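Local coordinates for protein lytic chitin monooxygenase (Enterococcus faecalis, PDB 4A02) that cleaves glycosidic bonds of crystalline alpha- and beta-chitin oxidatively in a copper-dependent reaction, working in synergy with a chitinase, at residues Thr62-Thr73 with Ile134-Ile144. Sequence-based numbering, arbitrary orientation.
Sequences TATRWHKTNITT and IPTDRKGYHVI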
# COMPACT_ATOMS: atom_id res chain seq x y z
N THR A 62 3.23 14.66 -4.98
CA THR A 62 4.32 15.44 -5.56
C THR A 62 5.57 14.59 -5.46
O THR A 62 5.62 13.62 -4.70
CB THR A 62 4.57 16.81 -4.89
OG1 THR A 62 5.29 16.55 -3.70
CG2 THR A 62 3.29 17.54 -4.57
N ALA A 63 6.62 15.00 -6.17
CA ALA A 63 7.86 14.26 -6.11
C ALA A 63 8.53 14.30 -4.75
O ALA A 63 9.37 13.42 -4.46
CB ALA A 63 8.84 14.85 -7.16
N THR A 64 8.23 15.25 -3.92
CA THR A 64 8.86 15.43 -2.62
C THR A 64 7.91 15.22 -1.44
O THR A 64 8.35 15.34 -0.29
CB THR A 64 9.54 16.78 -2.51
OG1 THR A 64 8.60 17.80 -2.67
CG2 THR A 64 10.63 16.89 -3.59
N ARG A 65 6.65 14.90 -1.66
CA ARG A 65 5.68 14.87 -0.59
C ARG A 65 5.94 13.77 0.44
O ARG A 65 5.62 13.96 1.61
CB ARG A 65 4.28 14.68 -1.20
CG ARG A 65 3.10 14.77 -0.26
CD ARG A 65 2.88 16.18 0.30
NE ARG A 65 1.63 16.22 1.06
CZ ARG A 65 1.49 15.68 2.27
NH1 ARG A 65 2.53 15.28 2.95
NH2 ARG A 65 0.32 15.63 2.77
N TRP A 66 6.42 12.61 -0.01
CA TRP A 66 6.41 11.41 0.79
C TRP A 66 7.80 10.83 0.94
O TRP A 66 8.65 10.90 0.04
CB TRP A 66 5.50 10.35 0.13
CG TRP A 66 4.14 10.81 -0.16
CD1 TRP A 66 3.53 10.93 -1.36
CD2 TRP A 66 3.14 11.26 0.81
NE1 TRP A 66 2.24 11.40 -1.24
CE2 TRP A 66 1.99 11.61 0.10
CE3 TRP A 66 3.15 11.41 2.21
CZ2 TRP A 66 0.83 12.08 0.72
CZ3 TRP A 66 2.01 11.87 2.81
CH2 TRP A 66 0.88 12.20 2.09
N HIS A 67 8.05 10.18 2.09
CA HIS A 67 9.31 9.48 2.32
C HIS A 67 9.33 8.17 1.52
O HIS A 67 8.36 7.42 1.49
CB HIS A 67 9.46 9.17 3.82
CG HIS A 67 9.81 10.38 4.60
ND1 HIS A 67 8.86 11.33 4.92
CD2 HIS A 67 10.96 10.82 5.10
CE1 HIS A 67 9.44 12.30 5.60
NE2 HIS A 67 10.72 12.04 5.71
N LYS A 68 10.46 7.91 0.88
CA LYS A 68 10.58 6.81 -0.08
C LYS A 68 11.65 5.83 0.39
O LYS A 68 12.84 6.18 0.44
CB LYS A 68 10.99 7.37 -1.44
CG LYS A 68 10.04 8.42 -1.99
CD LYS A 68 10.67 9.21 -3.10
CE LYS A 68 9.91 10.39 -3.58
NZ LYS A 68 9.81 11.46 -2.50
N THR A 69 11.28 4.61 0.74
CA THR A 69 12.25 3.60 1.18
C THR A 69 13.09 3.14 -0.00
O THR A 69 12.55 2.74 -1.04
CB THR A 69 11.53 2.39 1.78
OG1 THR A 69 10.82 2.79 2.94
CG2 THR A 69 12.50 1.29 2.14
N ASN A 70 14.41 3.11 0.17
CA ASN A 70 15.28 2.55 -0.86
C ASN A 70 15.15 1.05 -0.91
O ASN A 70 15.26 0.36 0.10
CB ASN A 70 16.72 2.92 -0.57
CG ASN A 70 16.96 4.44 -0.64
OD1 ASN A 70 16.35 5.14 -1.45
ND2 ASN A 70 17.83 4.92 0.24
N ILE A 71 14.94 0.52 -2.12
CA ILE A 71 14.90 -0.91 -2.37
C ILE A 71 15.65 -1.18 -3.68
O ILE A 71 15.95 -0.29 -4.44
CB ILE A 71 13.47 -1.46 -2.47
CG1 ILE A 71 12.72 -0.95 -3.70
CG2 ILE A 71 12.69 -1.18 -1.18
CD1 ILE A 71 11.42 -1.70 -3.96
N THR A 72 15.91 -2.47 -3.93
CA THR A 72 16.40 -2.92 -5.23
C THR A 72 15.27 -3.60 -5.98
O THR A 72 14.17 -3.79 -5.47
CB THR A 72 17.58 -3.88 -5.09
OG1 THR A 72 17.13 -5.10 -4.51
CG2 THR A 72 18.70 -3.30 -4.30
N THR A 73 15.52 -3.95 -7.25
CA THR A 73 14.62 -4.81 -7.98
C THR A 73 14.81 -6.25 -7.53
O THR A 73 15.63 -6.58 -6.65
CB THR A 73 14.83 -4.67 -9.48
OG1 THR A 73 16.16 -5.13 -9.79
CG2 THR A 73 14.71 -3.25 -9.96
N ILE A 134 9.88 -7.45 -7.71
CA ILE A 134 9.93 -6.13 -8.28
C ILE A 134 10.54 -6.24 -9.67
O ILE A 134 11.68 -6.72 -9.81
CB ILE A 134 10.73 -5.17 -7.39
CG1 ILE A 134 10.16 -5.11 -5.99
CG2 ILE A 134 10.87 -3.82 -8.05
CD1 ILE A 134 8.72 -4.65 -5.89
N PRO A 135 9.84 -5.82 -10.73
CA PRO A 135 10.39 -6.01 -12.09
C PRO A 135 11.72 -5.36 -12.25
O PRO A 135 12.00 -4.27 -11.75
CB PRO A 135 9.30 -5.40 -12.98
CG PRO A 135 8.03 -5.52 -12.17
CD PRO A 135 8.47 -5.26 -10.76
N THR A 136 12.60 -6.03 -13.00
CA THR A 136 13.96 -5.60 -13.12
C THR A 136 14.18 -4.32 -13.91
O THR A 136 15.27 -3.77 -13.79
CB THR A 136 14.85 -6.76 -13.65
OG1 THR A 136 14.38 -7.12 -14.89
CG2 THR A 136 14.75 -7.91 -12.69
N ASP A 137 13.21 -3.84 -14.65
CA ASP A 137 13.34 -2.59 -15.33
C ASP A 137 13.19 -1.41 -14.39
O ASP A 137 13.56 -0.29 -14.77
CB ASP A 137 12.34 -2.40 -16.49
CG ASP A 137 10.91 -2.30 -16.08
OD1 ASP A 137 10.53 -2.78 -15.00
OD2 ASP A 137 10.11 -1.72 -16.90
N ARG A 138 12.61 -1.58 -13.21
CA ARG A 138 12.19 -0.40 -12.46
C ARG A 138 13.38 0.34 -11.86
O ARG A 138 14.32 -0.26 -11.35
CB ARG A 138 11.23 -0.81 -11.33
CG ARG A 138 9.93 -1.39 -11.80
CD ARG A 138 9.22 -0.51 -12.80
NE ARG A 138 7.77 -0.72 -12.87
CZ ARG A 138 7.17 -1.67 -13.54
NH1 ARG A 138 7.82 -2.55 -14.30
NH2 ARG A 138 5.84 -1.75 -13.45
N LYS A 139 13.28 1.66 -11.86
CA LYS A 139 14.27 2.53 -11.27
C LYS A 139 13.60 3.81 -10.82
O LYS A 139 12.66 4.28 -11.48
CB LYS A 139 15.40 2.85 -12.24
CG LYS A 139 16.63 3.44 -11.64
CD LYS A 139 17.79 3.55 -12.52
CE LYS A 139 19.01 4.17 -11.89
NZ LYS A 139 19.98 4.60 -12.97
N GLY A 140 14.09 4.36 -9.72
CA GLY A 140 13.64 5.66 -9.24
C GLY A 140 12.42 5.55 -8.34
O GLY A 140 12.10 4.50 -7.80
N TYR A 141 11.76 6.69 -8.13
CA TYR A 141 10.59 6.76 -7.28
C TYR A 141 9.45 5.96 -7.88
O TYR A 141 9.07 6.22 -9.05
CB TYR A 141 10.19 8.20 -7.09
CG TYR A 141 8.93 8.47 -6.28
CD1 TYR A 141 8.47 7.59 -5.30
CD2 TYR A 141 8.21 9.63 -6.50
CE1 TYR A 141 7.32 7.84 -4.58
CE2 TYR A 141 7.09 9.92 -5.76
CZ TYR A 141 6.63 9.03 -4.81
OH TYR A 141 5.52 9.36 -4.05
N HIS A 142 8.88 5.04 -7.11
CA HIS A 142 7.75 4.23 -7.49
C HIS A 142 6.80 4.11 -6.31
O HIS A 142 7.16 4.34 -5.16
CB HIS A 142 8.21 2.82 -7.94
CG HIS A 142 8.76 2.88 -9.35
ND1 HIS A 142 7.86 2.99 -10.40
CD2 HIS A 142 10.02 2.96 -9.82
CE1 HIS A 142 8.60 3.08 -11.46
NE2 HIS A 142 9.89 3.07 -11.18
N VAL A 143 5.55 3.73 -6.64
CA VAL A 143 4.55 3.40 -5.65
C VAL A 143 4.15 1.96 -5.84
O VAL A 143 3.73 1.56 -6.93
CB VAL A 143 3.34 4.36 -5.72
CG1 VAL A 143 2.25 3.94 -4.72
CG2 VAL A 143 3.77 5.79 -5.45
N ILE A 144 4.26 1.18 -4.76
CA ILE A 144 3.68 -0.15 -4.67
C ILE A 144 2.31 -0.00 -4.05
O ILE A 144 2.14 0.71 -3.08
CB ILE A 144 4.58 -1.09 -3.85
CG1 ILE A 144 5.96 -1.25 -4.48
CG2 ILE A 144 3.91 -2.43 -3.61
CD1 ILE A 144 6.97 -1.89 -3.57
O HOH W 1 6.80 11.86 -2.87
O HOH W 2 17.31 -4.33 -12.07
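Lys68 lies across one face of Tyr141 in a combined CH-pi and cation-pi contact, where the loop leading into edge strand 69-71 meets the loop entering strand 142-150. Lys68 CE sits 3.3 Å from the Tyr141 ring centroid, 8° off the normal. Bent at chi4 (66°), the chain turns NZ, still over the face at 4.5 Å from that centroid, back to its own loop: NZ donates to Trp66 O at 2.8 Å, in that carbonyl's plane, and to Ala63 O, tilted 33° from the Ala63 carbonyl plane. Water 1, NZ's third acceptor, also bridges Thr62 O, Trp66 N and, weakly, Tyr141 OH. The ring thus meets mainly the Lys68 methylenes CD and CE. Tyr141 OH approaches the Trp66 edge (CD1 3.7 Å) and hydrogen-bonds with Asp162 OD1 of strand 155-165.

At the other end, Thr73 CG2 fits against the type I turn of Pro135 to Arg138, 3.3 Å from Arg138 O, and water 2 joins Thr73 OG1 to Thr136 O. Between these ends Ile71 CD1 meets Ile134 CG1 at 4.2 Å. With Ile144, these isoleucines from both sheets gather around Leu76, the loops packed beside them, consistent with the immunoglobulin-like beta-sandwich of AA10 lytic polysaccharide monooxygenases.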